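Local coordinates for protein positive phenol-degradative gene regulator (Ralstonia sp. E2, PDB 5FRY) that probably activates transcription of phenol-degradation genes, its sensory domain, the piece present here, binding a dimethylphenol in a pocket and, separately, a zinc ion, at residues V145-T159 / L171-C185. Residues are numbered along the deposited sequence; the frame is centred on the assembly and turned at random.
Sequences VAQAPVCWMQIGYAT and LYRELECVGCGHPHC. With ZN (zinc ion), chain C; ERH (3,4-dimethylphenol), chain D.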
ATOM      1  N   VAL A 145      -3.191  10.805  19.668  1.00 47.26           N
ATOM      2  CA  VAL A 145      -3.406   9.575  20.429  1.00 51.30           C
ATOM      3  C   VAL A 145      -4.883   9.175  20.383  1.00 49.60           C
ATOM      4  O   VAL A 145      -5.766  10.031  20.433  1.00 50.14           O
ATOM      5  CB  VAL A 145      -2.946   9.729  21.905  1.00 49.68           C
ATOM      6  CG1 VAL A 145      -3.264   8.471  22.708  1.00 51.60           C
ATOM      7  CG2 VAL A 145      -1.462  10.043  21.976  1.00 52.29           C
ATOM      8  N   ALA A 146      -5.153   7.873  20.280  1.00 52.57           N
ATOM      9  CA  ALA A 146      -6.525   7.379  20.152  1.00 49.21           C
ATOM     10  C   ALA A 146      -7.047   6.750  21.444  1.00 49.82           C
ATOM     11  O   ALA A 146      -6.279   6.254  22.266  1.00 50.27           O
ATOM     12  CB  ALA A 146      -6.620   6.370  19.002  1.00 48.91           C
ATOM     13  N   GLN A 147      -8.366   6.756  21.612  1.00 51.40           N
ATOM     14  CA  GLN A 147      -8.967   6.251  22.841  1.00 52.40           C
ATOM     15  C   GLN A 147      -9.350   4.763  22.715  1.00 51.94           C
ATOM     16  O   GLN A 147     -10.052   4.219  23.570  1.00 55.26           O
ATOM     17  CB  GLN A 147     -10.178   7.118  23.232  1.00 57.94           C
ATOM     18  CG  GLN A 147      -9.934   8.094  24.428  1.00 52.24           C
ATOM     19  CD  GLN A 147      -9.006   9.295  24.116  1.00 53.08           C
ATOM     20  OE1 GLN A 147      -9.205  10.022  23.140  1.00 56.79           O
ATOM     21  NE2 GLN A 147      -8.003   9.509  24.973  1.00 49.63           N
ATOM     22  N   ALA A 148      -8.883   4.114  21.641  1.00 51.12           N
ATOM     23  CA  ALA A 148      -8.886   2.645  21.516  1.00 48.06           C
ATOM     24  C   ALA A 148      -7.931   2.182  20.407  1.00 47.18           C
ATOM     25  O   ALA A 148      -7.661   2.937  19.464  1.00 39.18           O
ATOM     26  CB  ALA A 148     -10.293   2.118  21.253  1.00 40.21           C
ATOM     27  N   PRO A 149      -7.412   0.940  20.528  1.00 41.95           N
ATOM     28  CA  PRO A 149      -6.507   0.267  19.579  1.00 39.24           C
ATOM     29  C   PRO A 149      -6.790   0.582  18.113  1.00 37.71           C
ATOM     30  O   PRO A 149      -7.933   0.506  17.640  1.00 38.68           O
ATOM     31  CB  PRO A 149      -6.738  -1.220  19.867  1.00 36.75           C
ATOM     32  CG  PRO A 149      -7.852  -1.264  20.950  1.00 39.58           C
ATOM     33  CD  PRO A 149      -7.770   0.039  21.631  1.00 41.79           C
ATOM     34  N   VAL A 150      -5.719   0.925  17.405  1.00 31.30           N
ATOM     35  CA  VAL A 150      -5.808   1.496  16.068  1.00 37.71           C
ATOM     36  C   VAL A 150      -5.083   0.697  14.973  1.00 34.48           C
ATOM     37  O   VAL A 150      -5.201   1.036  13.799  1.00 35.41           O
ATOM     38  CB  VAL A 150      -5.232   2.950  16.048  1.00 37.20           C
ATOM     39  CG1 VAL A 150      -6.042   3.863  16.949  1.00 41.78           C
ATOM     40  CG2 VAL A 150      -3.785   2.944  16.474  1.00 38.94           C
ATOM     41  N   CYS A 151      -4.321  -0.338  15.326  1.00 36.69           N
ATOM     42  CA  CYS A 151      -3.618  -1.107  14.283  1.00 34.17           C
ATOM     43  C   CYS A 151      -4.536  -2.114  13.561  1.00 32.19           C
ATOM     44  O   CYS A 151      -4.299  -3.319  13.572  1.00 29.85           O
ATOM     45  CB  CYS A 151      -2.394  -1.802  14.882  1.00 25.57           C
ATOM     46  SG  CYS A 151      -1.232  -0.593  15.569  1.00 29.04           S
ATOM     47  N   TRP A 152      -5.550  -1.570  12.887  1.00 32.11           N
ATOM     48  CA  TRP A 152      -6.621  -2.301  12.229  1.00 27.53           C
ATOM     49  C   TRP A 152      -6.213  -3.292  11.125  1.00 31.69           C
ATOM     50  O   TRP A 152      -6.626  -4.465  11.163  1.00 30.18           O
ATOM     51  CB  TRP A 152      -7.627  -1.299  11.641  1.00 32.28           C
ATOM     52  CG  TRP A 152      -8.116  -0.294  12.648  1.00 41.50           C
ATOM     53  CD1 TRP A 152      -8.200  -0.461  14.006  1.00 38.71           C
ATOM     54  CD2 TRP A 152      -8.566   1.043  12.379  1.00 37.26           C
ATOM     55  NE1 TRP A 152      -8.691   0.683  14.593  1.00 41.51           N
ATOM     56  CE2 TRP A 152      -8.918   1.620  13.618  1.00 41.01           C
ATOM     57  CE3 TRP A 152      -8.707   1.804  11.214  1.00 40.88           C
ATOM     58  CZ2 TRP A 152      -9.403   2.927  13.718  1.00 36.91           C
ATOM     59  CZ3 TRP A 152      -9.189   3.101  11.319  1.00 40.55           C
ATOM     60  CH2 TRP A 152      -9.533   3.645  12.559  1.00 42.67           C
ATOM     61  N   MET A 153      -5.457  -2.817  10.133  1.00 28.73           N
ATOM     62  CA  MET A 153      -4.944  -3.663   9.056  1.00 27.11           C
ATOM     63  C   MET A 153      -3.953  -4.669   9.585  1.00 26.68           C
ATOM     64  O   MET A 153      -3.871  -5.778   9.044  1.00 28.06           O
ATOM     65  CB  MET A 153      -4.275  -2.827   7.957  1.00 26.13           C
ATOM     66  CG  MET A 153      -4.051  -3.534   6.621  1.00 24.20           C
ATOM     67  SD  MET A 153      -3.092  -2.437   5.520  1.00 37.75           S
ATOM     68  CE  MET A 153      -3.508  -0.876   6.209  1.00 25.29           C
ATOM     69  N   GLN A 154      -3.175  -4.295  10.605  1.00 25.48           N
ATOM     70  CA  GLN A 154      -2.227  -5.238  11.180  1.00 27.55           C
ATOM     71  C   GLN A 154      -2.971  -6.379  11.836  1.00 26.87           C
ATOM     72  O   GLN A 154      -2.564  -7.532  11.718  1.00 30.41           O
ATOM     73  CB  GLN A 154      -1.319  -4.571  12.192  1.00 29.03           C
ATOM     74  CG  GLN A 154      -0.268  -3.697  11.505  1.00 24.51           C
ATOM     75  CD  GLN A 154       0.516  -2.867  12.469  1.00 32.61           C
ATOM     76  OE1 GLN A 154       1.093  -1.849  12.083  1.00 28.84           O
ATOM     77  NE2 GLN A 154       0.576  -3.304  13.733  1.00 36.23           N
ATOM     78  N   ILE A 155      -4.048  -6.046  12.538  1.00 23.67           N
ATOM     79  CA  ILE A 155      -4.903  -7.069  13.180  1.00 27.94           C
ATOM     80  C   ILE A 155      -5.625  -7.960  12.169  1.00 31.53           C
ATOM     81  O   ILE A 155      -5.630  -9.186  12.302  1.00 32.19           O
ATOM     82  CB  ILE A 155      -5.964  -6.418  14.096  1.00 30.10           C
ATOM     83  CG1 ILE A 155      -5.318  -5.957  15.401  1.00 34.52           C
ATOM     84  CG2 ILE A 155      -7.115  -7.389  14.349  1.00 29.09           C
ATOM     85  CD1 ILE A 155      -4.777  -7.095  16.237  1.00 32.21           C
ATOM     86  N   GLY A 156      -6.244  -7.338  11.163  1.00 31.42           N
ATOM     87  CA  GLY A 156      -6.903  -8.078  10.102  1.00 28.00           C
ATOM     88  C   GLY A 156      -5.975  -9.122   9.508  1.00 29.56           C
ATOM     89  O   GLY A 156      -6.371 -10.272   9.228  1.00 27.90           O
ATOM     90  N   TYR A 157      -4.729  -8.719   9.346  1.00 26.66           N
ATOM     91  CA  TYR A 157      -3.701  -9.563   8.764  1.00 28.30           C
ATOM     92  C   TYR A 157      -3.453 -10.793   9.632  1.00 29.21           C
ATOM     93  O   TYR A 157      -3.447 -11.928   9.111  1.00 27.51           O
ATOM     94  CB  TYR A 157      -2.421  -8.762   8.554  1.00 26.43           C
ATOM     95  CG  TYR A 157      -1.291  -9.584   7.976  1.00 25.24           C
ATOM     96  CD1 TYR A 157      -0.626 -10.539   8.762  1.00 28.15           C
ATOM     97  CD2 TYR A 157      -0.915  -9.443   6.642  1.00 27.22           C
ATOM     98  CE1 TYR A 157       0.389 -11.308   8.244  1.00 26.39           C
ATOM     99  CE2 TYR A 157       0.114 -10.202   6.115  1.00 21.92           C
ATOM    100  CZ  TYR A 157       0.767 -11.125   6.929  1.00 31.02           C
ATOM    101  OH  TYR A 157       1.806 -11.886   6.437  1.00 28.69           O
ATOM    102  N   ALA A 158      -3.273 -10.580  10.942  1.00 28.17           N
ATOM    103  CA  ALA A 158      -3.048 -11.677  11.892  1.00 31.29           C
ATOM    104  C   ALA A 158      -4.203 -12.660  11.867  1.00 27.99           C
ATOM    105  O   ALA A 158      -4.003 -13.880  11.829  1.00 27.77           O
ATOM    106  CB  ALA A 158      -2.849 -11.159  13.304  1.00 26.29           C
ATOM    107  N   THR A 159      -5.416 -12.126  11.903  1.00 27.32           N
ATOM    108  CA  THR A 159      -6.624 -12.929  11.838  1.00 26.14           C
ATOM    109  C   THR A 159      -6.673 -13.774  10.558  1.00 29.19           C
ATOM    110  O   THR A 159      -6.873 -15.010  10.608  1.00 26.15           O
ATOM    111  CB  THR A 159      -7.862 -12.015  11.931  1.00 29.55           C
ATOM    112  OG1 THR A 159      -7.811 -11.293  13.172  1.00 30.94           O
ATOM    113  CG2 THR A 159      -9.142 -12.804  11.856  1.00 31.89           C
ATOM    114  N   LEU A 171      -9.710 -15.135  15.639  1.00 35.10           N
ATOM    115  CA  LEU A 171      -9.679 -13.675  15.750  1.00 38.25           C
ATOM    116  C   LEU A 171      -8.575 -13.167  16.676  1.00 37.17           C
ATOM    117  O   LEU A 171      -8.197 -13.836  17.643  1.00 34.48           O
ATOM    118  CB  LEU A 171     -11.035 -13.147  16.237  1.00 37.46           C
ATOM    119  CG  LEU A 171     -12.280 -13.641  15.492  1.00 35.87           C
ATOM    120  CD1 LEU A 171     -13.537 -13.254  16.253  1.00 42.69           C
ATOM    121  CD2 LEU A 171     -12.350 -13.085  14.089  1.00 35.17           C
ATOM    122  N   TYR A 172      -8.069 -11.970  16.371  1.00 32.45           N
ATOM    123  CA  TYR A 172      -7.096 -11.299  17.223  1.00 34.56           C
ATOM    124  C   TYR A 172      -7.637  -9.994  17.770  1.00 31.63           C
ATOM    125  O   TYR A 172      -8.441  -9.306  17.131  1.00 38.95           O
ATOM    126  CB  TYR A 172      -5.802 -11.008  16.465  1.00 28.32           C
ATOM    127  CG  TYR A 172      -4.944 -12.209  16.185  1.00 32.08           C
ATOM    128  CD1 TYR A 172      -5.287 -13.115  15.188  1.00 27.17           C
ATOM    129  CD2 TYR A 172      -3.769 -12.416  16.878  1.00 30.61           C
ATOM    130  CE1 TYR A 172      -4.487 -14.206  14.914  1.00 32.18           C
ATOM    131  CE2 TYR A 172      -2.973 -13.492  16.609  1.00 28.72           C
ATOM    132  CZ  TYR A 172      -3.331 -14.384  15.620  1.00 29.25           C
ATOM    133  OH  TYR A 172      -2.518 -15.468  15.361  1.00 28.57           O
ATOM    134  N   ARG A 173      -7.170  -9.630  18.952  1.00 36.49           N
ATOM    135  CA  ARG A 173      -7.431  -8.300  19.460  1.00 36.43           C
ATOM    136  C   ARG A 173      -6.145  -7.693  19.993  1.00 32.31           C
ATOM    137  O   ARG A 173      -5.246  -8.404  20.457  1.00 36.23           O
ATOM    138  CB  ARG A 173      -8.514  -8.344  20.541  1.00 43.69           C
ATOM    139  CG  ARG A 173      -9.461  -7.159  20.481  1.00 51.21           C
ATOM    140  CD  ARG A 173     -10.609  -7.313  21.461  1.00 51.63           C
ATOM    141  NE  ARG A 173     -11.697  -8.095  20.894  1.00 54.24           N
ATOM    142  CZ  ARG A 173     -12.657  -8.659  21.616  1.00 57.01           C
ATOM    143  NH1 ARG A 173     -12.654  -8.538  22.940  1.00 53.26           N
ATOM    144  NH2 ARG A 173     -13.610  -9.359  21.015  1.00 57.61           N
ATOM    145  N   GLU A 174      -6.036  -6.374  19.896  1.00 36.16           N
ATOM    146  CA  GLU A 174      -4.898  -5.670  20.462  1.00 36.47           C
ATOM    147  C   GLU A 174      -5.117  -5.428  21.937  1.00 29.85           C
ATOM    148  O   GLU A 174      -6.048  -4.718  22.299  1.00 31.93           O
ATOM    149  CB  GLU A 174      -4.680  -4.336  19.751  1.00 36.67           C
ATOM    150  CG  GLU A 174      -3.944  -4.434  18.440  1.00 34.26           C
ATOM    151  CD  GLU A 174      -3.417  -3.088  18.003  1.00 31.35           C
ATOM    152  OE1 GLU A 174      -4.194  -2.317  17.421  1.00 31.59           O
ATOM    153  OE2 GLU A 174      -2.238  -2.780  18.255  1.00 34.97           O
ATOM    154  N   LEU A 175      -4.265  -5.993  22.784  1.00 32.45           N
ATOM    155  CA  LEU A 175      -4.402  -5.786  24.235  1.00 39.53           C
ATOM    156  C   LEU A 175      -3.777  -4.451  24.660  1.00 39.33           C
ATOM    157  O   LEU A 175      -4.224  -3.809  25.618  1.00 39.13           O
ATOM    158  CB  LEU A 175      -3.760  -6.935  25.007  1.00 39.79           C
ATOM    159  CG  LEU A 175      -4.332  -8.334  24.711  1.00 35.38           C
ATOM    160  CD1 LEU A 175      -3.903  -9.332  25.781  1.00 45.89           C
ATOM    161  CD2 LEU A 175      -5.835  -8.315  24.542  1.00 37.73           C
ATOM    162  N   GLU A 176      -2.727  -4.061  23.948  1.00 39.88           N
ATOM    163  CA  GLU A 176      -2.046  -2.785  24.150  1.00 39.66           C
ATOM    164  C   GLU A 176      -1.596  -2.271  22.785  1.00 46.09           C
ATOM    165  O   GLU A 176      -1.432  -3.064  21.849  1.00 42.87           O
ATOM    166  CB  GLU A 176      -0.856  -2.950  25.096  1.00 50.48           C
ATOM    167  CG  GLU A 176      -1.209  -3.691  26.385  1.00 52.64           C
ATOM    168  CD  GLU A 176       0.005  -4.222  27.133  1.00 57.15           C
ATOM    169  OE1 GLU A 176       1.141  -3.808  26.816  1.00 54.32           O
ATOM    170  OE2 GLU A 176      -0.183  -5.064  28.040  1.00 60.63           O
ATOM    171  N   CYS A 177      -1.405  -0.961  22.661  1.00 41.94           N
ATOM    172  CA  CYS A 177      -1.082  -0.378  21.365  1.00 43.08           C
ATOM    173  C   CYS A 177      -0.424   0.988  21.481  1.00 45.07           C
ATOM    174  O   CYS A 177      -0.818   1.803  22.314  1.00 46.83           O
ATOM    175  CB  CYS A 177      -2.345  -0.260  20.520  1.00 36.11           C
ATOM    176  SG  CYS A 177      -2.054   0.577  18.966  1.00 40.81           S
ATOM    177  N   VAL A 178       0.563   1.239  20.621  1.00 44.91           N
ATOM    178  CA  VAL A 178       1.280   2.511  20.609  1.00 44.75           C
ATOM    179  C   VAL A 178       0.367   3.685  20.307  1.00 48.03           C
ATOM    180  O   VAL A 178       0.508   4.765  20.883  1.00 50.99           O
ATOM    181  CB  VAL A 178       2.402   2.505  19.571  1.00 44.19           C
ATOM    182  CG1 VAL A 178       3.490   1.525  19.990  1.00 46.17           C
ATOM    183  CG2 VAL A 178       1.839   2.149  18.190  1.00 43.86           C
ATOM    184  N   GLY A 179      -0.558   3.473  19.387  1.00 41.54           N
ATOM    185  CA  GLY A 179      -1.488   4.508  18.988  1.00 47.01           C
ATOM    186  C   GLY A 179      -2.255   5.075  20.165  1.00 49.26           C
ATOM    187  O   GLY A 179      -2.761   6.190  20.092  1.00 51.52           O
ATOM    188  N   CYS A 180      -2.323   4.314  21.256  1.00 50.99           N
ATOM    189  CA  CYS A 180      -3.090   4.724  22.433  1.00 51.11           C
ATOM    190  C   CYS A 180      -2.229   5.309  23.549  1.00 53.48           C
ATOM    191  O   CYS A 180      -2.759   5.793  24.546  1.00 58.99           O
ATOM    192  CB  CYS A 180      -3.895   3.543  22.983  1.00 50.92           C
ATOM    193  SG  CYS A 180      -5.337   3.103  21.987  1.00 56.11           S
ATOM    194  N   GLY A 181      -0.909   5.245  23.394  1.00 50.89           N
ATOM    195  CA  GLY A 181       0.002   5.834  24.362  1.00 52.25           C
ATOM    196  C   GLY A 181       0.988   4.831  24.934  1.00 54.34           C
ATOM    197  O   GLY A 181       1.902   5.198  25.673  1.00 54.77           O
ATOM    198  N   HIS A 182       0.802   3.561  24.594  1.00 48.99           N
ATOM    199  CA  HIS A 182       1.668   2.503  25.096  1.00 47.38           C
ATOM    200  C   HIS A 182       2.963   2.479  24.307  1.00 47.50           C
ATOM    201  O   HIS A 182       3.012   2.949  23.174  1.00 49.44           O
ATOM    202  CB  HIS A 182       0.969   1.144  25.015  1.00 51.71           C
ATOM    203  CG  HIS A 182      -0.397   1.129  25.628  1.00 52.14           C
ATOM    204  ND1 HIS A 182      -1.455   1.845  25.106  1.00 50.86           N
ATOM    205  CD2 HIS A 182      -0.880   0.487  26.718  1.00 54.35           C
ATOM    206  CE1 HIS A 182      -2.530   1.639  25.844  1.00 55.69           C
ATOM    207  NE2 HIS A 182      -2.210   0.820  26.831  1.00 55.28           N
ATOM    208  N   PRO A 183       4.016   1.911  24.895  1.00 44.01           N
ATOM    209  CA  PRO A 183       5.324   1.905  24.230  1.00 50.18           C
ATOM    210  C   PRO A 183       5.392   0.895  23.090  1.00 47.85           C
ATOM    211  O   PRO A 183       6.416   0.780  22.411  1.00 43.16           O
ATOM    212  CB  PRO A 183       6.283   1.523  25.361  1.00 48.13           C
ATOM    213  CG  PRO A 183       5.452   0.696  26.292  1.00 48.04           C
ATOM    214  CD  PRO A 183       4.042   1.232  26.203  1.00 49.12           C
ATOM    215  N   HIS A 184       4.298   0.170  22.888  1.00 46.29           N
ATOM    216  CA  HIS A 184       4.279  -0.923  21.932  1.00 46.18           C
ATOM    217  C   HIS A 184       2.873  -1.453  21.792  1.00 46.30           C
ATOM    218  O   HIS A 184       1.962  -1.052  22.528  1.00 44.89           O
ATOM    219  CB  HIS A 184       5.214  -2.050  22.376  1.00 45.23           C
ATOM    220  CG  HIS A 184       4.778  -2.724  23.640  1.00 48.93           C
ATOM    221  ND1 HIS A 184       5.443  -2.558  24.839  1.00 50.99           N
ATOM    222  CD2 HIS A 184       3.736  -3.548  23.903  1.00 48.92           C
ATOM    223  CE1 HIS A 184       4.832  -3.254  25.778  1.00 51.39           C
ATOM    224  NE2 HIS A 184       3.787  -3.860  25.240  1.00 48.49           N
ATOM    225  N   CYS A 185       2.704  -2.389  20.864  1.00 43.94           N
ATOM    226  CA  CYS A 185       1.438  -3.064  20.693  1.00 41.22           C
ATOM    227  C   CYS A 185       1.587  -4.498  21.179  1.00 35.00           C
ATOM    228  O   CYS A 185       2.664  -5.081  21.052  1.00 37.55           O
ATOM    229  CB  CYS A 185       0.989  -3.031  19.219  1.00 35.88           C
ATOM    230  SG  CYS A 185       0.818  -1.375  18.477  1.00 40.08           S
TER
HETATM  231 ZN    ZN C1208      -1.288  -1.050  17.726  1.00 37.96          ZN
HETATM  232  O01 ERH D1209       1.683  -9.643  12.447  1.00 33.33           O
HETATM  233  C02 ERH D1209       0.894 -12.654  14.589  1.00 38.02           C
HETATM  234  C03 ERH D1209       0.199 -13.079  12.249  1.00 39.04           C
HETATM  235  C04 ERH D1209       0.343 -13.498  13.695  1.00 40.55           C
HETATM  236  C05 ERH D1209       1.369 -11.287  14.148  1.00 34.71           C
HETATM  237  C06 ERH D1209       0.622 -11.862  11.854  1.00 37.10           C
HETATM  238  C07 ERH D1209       1.241 -10.915  12.859  1.00 37.84           C
HETATM  239  C08 ERH D1209       1.038 -13.073  16.037  1.00 40.86           C
HETATM  240  C09 ERH D1209      -0.420 -14.027  11.244  1.00 38.61           C
HETATM  241  O   HOH W   1      -5.623   6.418  25.461  1.00 45.44           O
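Ala158 sets its methyl squarely on the ring of Tyr172: CB lies 3.6 Å from the ring centroid, 9° off the normal, a CH-pi contact that fills the middle of that face. Helix 152-159 and strand 171-174 run nearly antiparallel (150°), with axes 7.1 Å apart at their closest. Thr159 sits against the start of the strand; its OG1, anti to Thr159's own carbonyl carbon (chi1 -59°), accepts a bond from Tyr172 N at 3.3 Å and also meets Tyr205, while CG2 rests against Leu171 CD2.

One turn back, Ile155 fills the dip between Tyr172 and Glu174, its CD1 3.6 Å from Glu174 CG. Pro149 CB presses on the same glutamate from the loop before the helix. Between these bumps the extended Glu174 side chain reaches the zinc ion, which OE2 binds at 2.0 Å; OE1 takes the N-H of Cys151, the helix N-cap, on its syn side. Both oxygens thus fix the carboxylate. Thiolates of Cys151, Cys177 and Cys185 complete the four-ligand site, tying the helix N-cap to strand 170-176, the loop after it and the start of strand 185-191.

Beyond it, Val150 CG2 drops into the hollow over side-chain-free Gly179, 3.7 Å from its CA. Ala146 N bonds almost straight to Gly179 O at 2.9 Å, and Cys180 SG tucks into the bend of 146-149.

Tyr157 and Ala158 reach the 3,4-dimethylphenol from the helix; Tyr172, its hydroxyl bonded to Thr162 and Tyr124, does so from the strand. Trp130 of strand 123-131 touches Ile155, Glu174 and Cys185, while helix 134-143 packs on Val145, Ala146 and Val150. Both segments lie in the V4R domain, where strand 170-176, outermost within this chain in the four-stranded antiparallel sheet, pairs with 185-191.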